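Local structure of SusD-like carbohydrate binding protein (Bacteroides vulgatus, 3LEW) at residues R302-A314 with A319-F331. The protein probably binds carbohydrate at the outer membrane as a SusD-family protein, consistent with a part in glycan uptake. Residues are numbered along the deposited sequence; the frame is centred on the assembly and turned at random.
Sequences RKEMLFWATDPGA and AAYVWMRNSKFRF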
ATOM      1  N   ARG A 302     -20.095   1.098   4.434  1.00 16.25           N
ATOM      2  CA  ARG A 302     -18.830   0.706   5.022  1.00 16.11           C
ATOM      3  C   ARG A 302     -18.896   0.685   6.564  1.00 16.79           C
ATOM      4  O   ARG A 302     -18.157  -0.092   7.216  1.00 16.73           O
ATOM      5  CB  ARG A 302     -17.684   1.589   4.508  1.00 16.43           C
ATOM      6  CG  ARG A 302     -17.527   1.541   2.974  1.00 15.75           C
ATOM      7  CD  ARG A 302     -16.575   2.600   2.446  1.00 15.68           C
ATOM      8  NE  ARG A 302     -17.123   3.950   2.693  1.00 12.73           N
ATOM      9  CZ  ARG A 302     -16.468   5.075   2.416  1.00 15.82           C
ATOM     10  NH1 ARG A 302     -15.290   5.035   1.786  1.00 15.67           N
ATOM     11  NH2 ARG A 302     -17.016   6.256   2.694  1.00 15.92           N
ATOM     12  N   LYS A 303     -19.760   1.525   7.116  1.00 16.60           N
ATOM     13  CA  LYS A 303     -19.889   1.682   8.563  1.00 17.82           C
ATOM     14  C   LYS A 303     -20.444   0.381   9.174  1.00 18.55           C
ATOM     15  O   LYS A 303     -20.054  -0.003  10.274  1.00 19.22           O
ATOM     16  CB  LYS A 303     -20.786   2.862   8.899  1.00 17.27           C
ATOM     17  CG  LYS A 303     -20.732   3.282  10.355  1.00 18.41           C
ATOM     18  CD  LYS A 303     -21.641   4.460  10.638  1.00 18.17           C
ATOM     19  CE  LYS A 303     -21.265   5.132  11.958  1.00 17.89           C
ATOM     20  NZ  LYS A 303     -22.061   6.361  12.195  1.00 17.45           N
ATOM     21  N   GLU A 304     -21.278  -0.316   8.408  1.00 18.89           N
ATOM     22  CA  GLU A 304     -21.924  -1.603   8.742  0.50 18.91           C
ATOM     23  C   GLU A 304     -20.917  -2.732   8.896  1.00 19.30           C
ATOM     24  O   GLU A 304     -21.191  -3.757   9.528  1.00 19.06           O
ATOM     25  CB  GLU A 304     -22.895  -2.031   7.606  0.50 18.92           C
ATOM     26  CG  GLU A 304     -23.907  -0.954   7.170  0.50 19.23           C
ATOM     27  CD  GLU A 304     -24.905  -1.440   6.117  0.50 18.74           C
ATOM     28  OE1 GLU A 304     -24.757  -2.550   5.587  0.50 21.26           O
ATOM     29  OE2 GLU A 304     -25.835  -0.698   5.810  0.50 22.06           O
HETATM   30  N   MSE A 305     -19.771  -2.575   8.223  1.00 17.90           N
HETATM   31  CA  MSE A 305     -18.706  -3.593   8.180  1.00 17.94           C
HETATM   32  C   MSE A 305     -17.775  -3.534   9.418  1.00 17.49           C
HETATM   33  O   MSE A 305     -16.874  -4.377   9.580  1.00 16.45           O
HETATM   34  CB  MSE A 305     -17.905  -3.443   6.885  1.00 18.05           C
HETATM   35  CG  MSE A 305     -18.814  -3.713   5.698  1.00 19.59           C
HETATM   36 SE   MSE A 305     -18.100  -3.046   4.042  0.75 22.72          SE
HETATM   37  CE  MSE A 305     -16.459  -3.795   4.177  1.00  5.67           C
ATOM     38  N   LEU A 306     -18.006  -2.539  10.260  1.00 15.22           N
ATOM     39  CA  LEU A 306     -17.212  -2.288  11.468  1.00 15.21           C
ATOM     40  C   LEU A 306     -18.089  -2.639  12.688  1.00 14.88           C
ATOM     41  O   LEU A 306     -19.124  -2.037  12.924  1.00 14.77           O
ATOM     42  CB  LEU A 306     -16.770  -0.835  11.538  1.00 15.69           C
ATOM     43  CG  LEU A 306     -16.027  -0.340  10.302  1.00 14.11           C
ATOM     44  CD1 LEU A 306     -15.818   1.198  10.394  1.00 15.02           C
ATOM     45  CD2 LEU A 306     -14.709  -1.090  10.114  1.00 14.67           C
ATOM     46  N   PHE A 307     -17.680  -3.648  13.442  1.00 14.33           N
ATOM     47  CA  PHE A 307     -18.484  -4.106  14.558  1.00 14.56           C
ATOM     48  C   PHE A 307     -17.639  -4.821  15.595  1.00 14.60           C
ATOM     49  O   PHE A 307     -16.618  -5.393  15.274  1.00 14.11           O
ATOM     50  CB  PHE A 307     -19.591  -5.064  14.076  1.00 15.28           C
ATOM     51  CG  PHE A 307     -19.083  -6.191  13.217  1.00 15.85           C
ATOM     52  CD1 PHE A 307     -18.653  -7.388  13.802  1.00 17.73           C
ATOM     53  CD2 PHE A 307     -18.995  -6.053  11.852  1.00 17.92           C
ATOM     54  CE1 PHE A 307     -18.184  -8.418  13.044  1.00 19.28           C
ATOM     55  CE2 PHE A 307     -18.497  -7.090  11.063  1.00 17.71           C
ATOM     56  CZ  PHE A 307     -18.084  -8.274  11.682  1.00 18.36           C
ATOM     57  N   TRP A 308     -18.102  -4.776  16.845  1.00 13.79           N
ATOM     58  CA  TRP A 308     -17.471  -5.532  17.936  1.00 13.84           C
ATOM     59  C   TRP A 308     -17.657  -7.016  17.733  1.00 14.18           C
ATOM     60  O   TRP A 308     -18.750  -7.476  17.377  1.00 14.76           O
ATOM     61  CB  TRP A 308     -18.115  -5.170  19.276  1.00 14.40           C
ATOM     62  CG  TRP A 308     -17.998  -3.746  19.692  1.00 16.09           C
ATOM     63  CD1 TRP A 308     -19.026  -2.858  19.841  1.00 19.24           C
ATOM     64  CD2 TRP A 308     -16.794  -3.033  20.052  1.00 17.28           C
ATOM     65  NE1 TRP A 308     -18.539  -1.640  20.248  1.00 19.79           N
ATOM     66  CE2 TRP A 308     -17.174  -1.713  20.377  1.00 17.63           C
ATOM     67  CE3 TRP A 308     -15.445  -3.378  20.111  1.00 16.54           C
ATOM     68  CZ2 TRP A 308     -16.262  -0.755  20.781  1.00 13.88           C
ATOM     69  CZ3 TRP A 308     -14.531  -2.429  20.509  1.00 15.47           C
ATOM     70  CH2 TRP A 308     -14.946  -1.119  20.830  1.00 16.47           C
ATOM     71  N   ALA A 309     -16.628  -7.785  18.024  1.00 13.70           N
ATOM     72  CA  ALA A 309     -16.757  -9.226  18.065  1.00 13.96           C
ATOM     73  C   ALA A 309     -15.637  -9.798  18.898  1.00 13.04           C
ATOM     74  O   ALA A 309     -14.530  -9.219  19.003  1.00 13.31           O
ATOM     75  CB  ALA A 309     -16.728  -9.858  16.602  1.00 14.15           C
ATOM     76  N   THR A 310     -15.883 -10.979  19.422  1.00 13.60           N
ATOM     77  CA  THR A 310     -14.846 -11.759  20.063  1.00 13.77           C
ATOM     78  C   THR A 310     -13.947 -12.399  18.977  1.00 14.94           C
ATOM     79  O   THR A 310     -14.316 -12.468  17.783  1.00 15.78           O
ATOM     80  CB  THR A 310     -15.470 -12.840  20.979  1.00 14.43           C
ATOM     81  OG1 THR A 310     -16.485 -13.548  20.256  1.00 14.71           O
ATOM     82  CG2 THR A 310     -16.110 -12.203  22.221  1.00 13.74           C
ATOM     83  N   ASP A 311     -12.781 -12.886  19.401  1.00 14.99           N
ATOM     84  CA  ASP A 311     -11.789 -13.481  18.477  1.00 15.78           C
ATOM     85  C   ASP A 311     -12.433 -14.637  17.692  1.00 17.01           C
ATOM     86  O   ASP A 311     -13.158 -15.462  18.260  1.00 18.42           O
ATOM     87  CB  ASP A 311     -10.568 -13.970  19.236  1.00 16.04           C
ATOM     88  CG  ASP A 311      -9.731 -12.822  19.851  1.00 15.72           C
ATOM     89  OD1 ASP A 311      -9.789 -11.668  19.371  1.00 16.44           O
ATOM     90  OD2 ASP A 311      -8.973 -13.128  20.797  1.00 17.11           O
ATOM     91  N   PRO A 312     -12.217 -14.667  16.371  1.00 18.89           N
ATOM     92  CA  PRO A 312     -12.933 -15.657  15.558  1.00 19.81           C
ATOM     93  C   PRO A 312     -12.464 -17.071  15.928  1.00 20.63           C
ATOM     94  O   PRO A 312     -11.270 -17.347  16.018  1.00 21.21           O
ATOM     95  CB  PRO A 312     -12.576 -15.266  14.113  1.00 20.15           C
ATOM     96  CG  PRO A 312     -11.304 -14.514  14.246  1.00 19.95           C
ATOM     97  CD  PRO A 312     -11.356 -13.798  15.567  1.00 16.89           C
ATOM     98  N   GLY A 313     -13.411 -17.942  16.202  1.00 21.51           N
ATOM     99  CA  GLY A 313     -13.087 -19.294  16.652  1.00 23.01           C
ATOM    100  C   GLY A 313     -13.078 -19.503  18.169  1.00 24.35           C
ATOM    101  O   GLY A 313     -13.217 -20.645  18.611  1.00 25.58           O
ATOM    102  N   ALA A 314     -12.875 -18.437  18.964  1.00 24.21           N
ATOM    103  CA  ALA A 314     -12.766 -18.561  20.431  1.00 24.01           C
ATOM    104  C   ALA A 314     -14.146 -18.754  21.000  1.00 24.25           C
ATOM    105  O   ALA A 314     -15.117 -18.256  20.433  1.00 24.48           O
ATOM    106  CB  ALA A 314     -12.133 -17.325  21.054  1.00 23.74           C
ATOM    107  N   ALA A 319     -14.278 -15.487  26.533  1.00 22.50           N
ATOM    108  CA  ALA A 319     -13.499 -14.332  26.063  1.00 20.57           C
ATOM    109  C   ALA A 319     -13.804 -13.087  26.903  1.00 19.09           C
ATOM    110  O   ALA A 319     -14.974 -12.755  27.103  1.00 19.96           O
ATOM    111  CB  ALA A 319     -13.816 -14.059  24.606  1.00 19.20           C
ATOM    112  N   ALA A 320     -12.758 -12.422  27.406  1.00 16.67           N
ATOM    113  CA  ALA A 320     -12.912 -11.213  28.230  1.00 16.07           C
ATOM    114  C   ALA A 320     -13.182  -9.960  27.387  1.00 14.87           C
ATOM    115  O   ALA A 320     -13.829  -9.045  27.879  1.00 14.89           O
ATOM    116  CB  ALA A 320     -11.665 -10.957  29.104  1.00 16.43           C
ATOM    117  N   TYR A 321     -12.643  -9.906  26.162  1.00 13.73           N
ATOM    118  CA  TYR A 321     -12.712  -8.690  25.363  1.00 13.10           C
ATOM    119  C   TYR A 321     -13.422  -8.891  24.049  1.00 13.73           C
ATOM    120  O   TYR A 321     -13.381  -9.986  23.456  1.00 15.04           O
ATOM    121  CB  TYR A 321     -11.287  -8.242  25.049  1.00 11.93           C
ATOM    122  CG  TYR A 321     -10.571  -7.616  26.227  1.00 14.82           C
ATOM    123  CD1 TYR A 321     -10.669  -6.251  26.482  1.00 17.71           C
ATOM    124  CD2 TYR A 321      -9.777  -8.378  27.065  1.00 18.13           C
ATOM    125  CE1 TYR A 321     -10.028  -5.664  27.580  1.00 21.06           C
ATOM    126  CE2 TYR A 321      -9.110  -7.796  28.146  1.00 21.25           C
ATOM    127  CZ  TYR A 321      -9.247  -6.433  28.398  1.00 22.35           C
ATOM    128  OH  TYR A 321      -8.582  -5.840  29.464  1.00 24.95           O
ATOM    129  N   VAL A 322     -14.003  -7.803  23.551  1.00 13.38           N
ATOM    130  CA  VAL A 322     -14.315  -7.668  22.151  1.00 12.81           C
ATOM    131  C   VAL A 322     -13.350  -6.609  21.575  1.00 13.69           C
ATOM    132  O   VAL A 322     -12.934  -5.688  22.279  1.00 13.12           O
ATOM    133  CB  VAL A 322     -15.790  -7.261  21.903  1.00 14.12           C
ATOM    134  CG1 VAL A 322     -16.716  -8.403  22.253  1.00 13.21           C
ATOM    135  CG2 VAL A 322     -16.201  -6.019  22.692  1.00 13.22           C
ATOM    136  N   TRP A 323     -12.997  -6.772  20.304  1.00 13.16           N
ATOM    137  CA  TRP A 323     -12.230  -5.795  19.565  1.00 13.43           C
ATOM    138  C   TRP A 323     -13.113  -5.365  18.396  1.00 13.67           C
ATOM    139  O   TRP A 323     -14.022  -6.102  17.994  1.00 13.41           O
ATOM    140  CB  TRP A 323     -10.945  -6.408  19.019  1.00 13.53           C
ATOM    141  CG  TRP A 323      -9.999  -7.003  20.044  1.00 12.47           C
ATOM    142  CD1 TRP A 323     -10.253  -8.024  20.905  1.00 10.74           C
ATOM    143  CD2 TRP A 323      -8.655  -6.598  20.296  1.00 12.85           C
ATOM    144  NE1 TRP A 323      -9.166  -8.281  21.678  1.00 11.85           N
ATOM    145  CE2 TRP A 323      -8.149  -7.447  21.303  1.00 12.85           C
ATOM    146  CE3 TRP A 323      -7.808  -5.641  19.733  1.00 12.17           C
ATOM    147  CZ2 TRP A 323      -6.845  -7.328  21.810  1.00 13.09           C
ATOM    148  CZ3 TRP A 323      -6.489  -5.530  20.232  1.00 13.15           C
ATOM    149  CH2 TRP A 323      -6.031  -6.380  21.245  1.00 14.69           C
HETATM  150  N   MSE A 324     -12.834  -4.210  17.807  1.00 13.34           N
HETATM  151  CA  MSE A 324     -13.596  -3.755  16.653  0.70 13.14           C
HETATM  152  C   MSE A 324     -13.012  -4.441  15.405  1.00 12.97           C
HETATM  153  O   MSE A 324     -11.828  -4.301  15.122  1.00 13.48           O
HETATM  154  CB  MSE A 324     -13.575  -2.218  16.585  0.70 12.45           C
HETATM  155  CG  MSE A 324     -14.405  -1.595  15.419  0.70 14.52           C
HETATM  156 SE   MSE A 324     -16.291  -1.550  15.733  0.53 11.47          SE
HETATM  157  CE  MSE A 324     -16.277  -0.200  17.094  0.70 12.64           C
ATOM    158  N   ARG A 325     -13.846  -5.183  14.708  1.00 14.07           N
ATOM    159  CA  ARG A 325     -13.459  -5.901  13.518  1.00 14.07           C
ATOM    160  C   ARG A 325     -13.940  -5.191  12.290  1.00 14.99           C
ATOM    161  O   ARG A 325     -14.910  -4.447  12.322  1.00 13.77           O
ATOM    162  CB  ARG A 325     -14.087  -7.306  13.512  1.00 15.04           C
ATOM    163  CG  ARG A 325     -14.025  -8.070  14.785  1.00 16.58           C
ATOM    164  CD  ARG A 325     -12.605  -8.298  15.278  1.00 17.31           C
ATOM    165  NE  ARG A 325     -12.675  -8.882  16.615  1.00 14.29           N
ATOM    166  CZ  ARG A 325     -11.670  -9.525  17.220  1.00 14.19           C
ATOM    167  NH1 ARG A 325     -10.476  -9.641  16.655  1.00 14.54           N
ATOM    168  NH2 ARG A 325     -11.832  -9.967  18.436  1.00 13.05           N
ATOM    169  N   ASN A 326     -13.222  -5.416  11.179  1.00 16.12           N
ATOM    170  CA  ASN A 326     -13.667  -5.024   9.863  1.00 15.51           C
ATOM    171  C   ASN A 326     -13.914  -6.304   9.039  1.00 15.52           C
ATOM    172  O   ASN A 326     -13.003  -7.097   8.870  1.00 13.93           O
ATOM    173  CB  ASN A 326     -12.597  -4.140   9.179  1.00 16.00           C
ATOM    174  CG  ASN A 326     -13.152  -3.314   8.042  1.00 16.23           C
ATOM    175  OD1 ASN A 326     -14.229  -3.640   7.446  1.00 15.50           O
ATOM    176  ND2 ASN A 326     -12.436  -2.223   7.715  1.00 13.94           N
ATOM    177  N   SER A 327     -15.150  -6.514   8.572  1.00 14.10           N
ATOM    178  CA  SER A 327     -15.431  -7.633   7.668  1.00 14.20           C
ATOM    179  C   SER A 327     -14.793  -7.433   6.267  1.00 14.76           C
ATOM    180  O   SER A 327     -14.900  -8.319   5.393  1.00 14.45           O
ATOM    181  CB  SER A 327     -16.932  -7.861   7.571  1.00 14.32           C
ATOM    182  OG  SER A 327     -17.564  -6.742   6.980  1.00 14.99           O
ATOM    183  N   LYS A 328     -14.105  -6.316   6.048  1.00 13.82           N
ATOM    184  CA  LYS A 328     -13.600  -5.962   4.697  1.00 14.48           C
ATOM    185  C   LYS A 328     -12.802  -7.085   4.026  1.00 14.53           C
ATOM    186  O   LYS A 328     -13.111  -7.475   2.889  1.00 13.69           O
ATOM    187  CB  LYS A 328     -12.749  -4.685   4.777  1.00 15.12           C
ATOM    188  CG  LYS A 328     -12.290  -4.126   3.455  1.00 16.42           C
ATOM    189  CD  LYS A 328     -11.644  -2.766   3.631  1.00 15.99           C
ATOM    190  CE  LYS A 328     -11.124  -2.243   2.328  1.00 15.84           C
ATOM    191  NZ  LYS A 328     -10.524  -0.878   2.411  1.00 14.68           N
ATOM    192  N   PHE A 329     -11.781  -7.588   4.724  1.00 14.15           N
ATOM    193  CA  PHE A 329     -10.886  -8.617   4.188  1.00 14.81           C
ATOM    194  C   PHE A 329     -11.241  -9.968   4.814  1.00 14.64           C
ATOM    195  O   PHE A 329     -11.257 -10.107   6.056  1.00 15.46           O
ATOM    196  CB  PHE A 329      -9.442  -8.330   4.510  1.00 15.53           C
ATOM    197  CG  PHE A 329      -8.917  -7.100   3.881  1.00 15.22           C
ATOM    198  CD1 PHE A 329      -8.410  -7.142   2.614  1.00 16.99           C
ATOM    199  CD2 PHE A 329      -8.908  -5.902   4.584  1.00 16.03           C
ATOM    200  CE1 PHE A 329      -7.900  -5.994   2.001  1.00 18.52           C
ATOM    201  CE2 PHE A 329      -8.388  -4.760   4.015  1.00 17.82           C
ATOM    202  CZ  PHE A 329      -7.878  -4.820   2.695  1.00 18.68           C
ATOM    203  N   ARG A 330     -11.596 -10.930   3.964  1.00 13.78           N
ATOM    204  CA  ARG A 330     -11.785 -12.297   4.397  1.00 13.48           C
ATOM    205  C   ARG A 330     -11.147 -13.284   3.463  1.00 13.30           C
ATOM    206  O   ARG A 330     -11.132 -13.066   2.299  1.00 14.03           O
ATOM    207  CB  ARG A 330     -13.267 -12.627   4.524  1.00 13.32           C
ATOM    208  CG  ARG A 330     -14.017 -11.654   5.391  1.00 14.71           C
ATOM    209  CD  ARG A 330     -15.485 -12.035   5.599  1.00 15.36           C
ATOM    210  NE  ARG A 330     -16.274 -12.300   4.394  1.00 15.12           N
ATOM    211  CZ  ARG A 330     -16.844 -11.345   3.646  1.00 17.01           C
ATOM    212  NH1 ARG A 330     -16.688 -10.049   3.954  1.00 16.62           N
ATOM    213  NH2 ARG A 330     -17.567 -11.680   2.601  1.00 18.31           N
ATOM    214  N   PHE A 331     -10.621 -14.387   3.994  1.00 13.05           N
ATOM    215  CA  PHE A 331     -10.168 -15.475   3.144  1.00 12.84           C
ATOM    216  C   PHE A 331     -11.255 -15.845   2.136  1.00 14.16           C
ATOM    217  O   PHE A 331     -12.448 -15.907   2.451  1.00 13.56           O
ATOM    218  CB  PHE A 331      -9.844 -16.733   3.988  1.00 13.55           C
ATOM    219  CG  PHE A 331      -8.442 -16.752   4.579  1.00 14.08           C
ATOM    220  CD1 PHE A 331      -7.369 -17.172   3.815  1.00 14.85           C
ATOM    221  CD2 PHE A 331      -8.202 -16.375   5.917  1.00 13.75           C
ATOM    222  CE1 PHE A 331      -6.104 -17.214   4.349  1.00 15.13           C
ATOM    223  CE2 PHE A 331      -6.941 -16.401   6.434  1.00 14.20           C
ATOM    224  CZ  PHE A 331      -5.891 -16.851   5.663  1.00 12.69           C
TER
HETATM  225  O   HOH W   1     -15.441  -1.123   6.472  1.00 35.84           O
HETATM  226  O   HOH W   2      -8.082  -9.779  18.728  1.00 15.41           O
HETATM  227  O   HOH W   3     -12.287 -11.920  22.060  1.00 19.77           O
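Met-305 touches Ser-327 where a two-stranded antiparallel beta hairpin, strands 306-309 and 321-326, begins at the edge of a small mixed sheet. Ser-327 N donates to Met-305 O at 2.9 Å, in the carbonyl plane. The bent side chain of selenomethionine Met-305 brings CE to Lys-328 CA. Leu-306 CD2 lies 3.4 Å from Asn-326 CG, against the amide. Phe-307 exchanges two backbone bonds with Arg-325, and its CE2 edge meets Ser-327 CB. Trp-308 lies on the face with Leu-306. In the conformer given, selenomethionine Met-324, with CG anti to the backbone N (chi1 -178°) and its chain bent twice, sets CE over the six-membered ring of Trp-308, 3.9 Å from the centroid, a CH-pi contact. Val-322 CG2 packs 3.8 Å from Trp-308 CE3. Ala-309 O accepts three N-H groups: Trp-323 N, and Arg-325 NE and NH2 gripping side-on from above the carbonyl plane. Thr-310 CG2 meets Ala-319 CB. Asp-311 OD1 takes Arg-325 NH2 on its anti side, a 2.8 Å salt bridge. With a leucine in place of Arg-325, Asp-311 would probably lose its charged mate and Ala-309 O keep only the strand bond. Trp-323 CB sits 3.6 Å above the Arg-325 guanidinium plane.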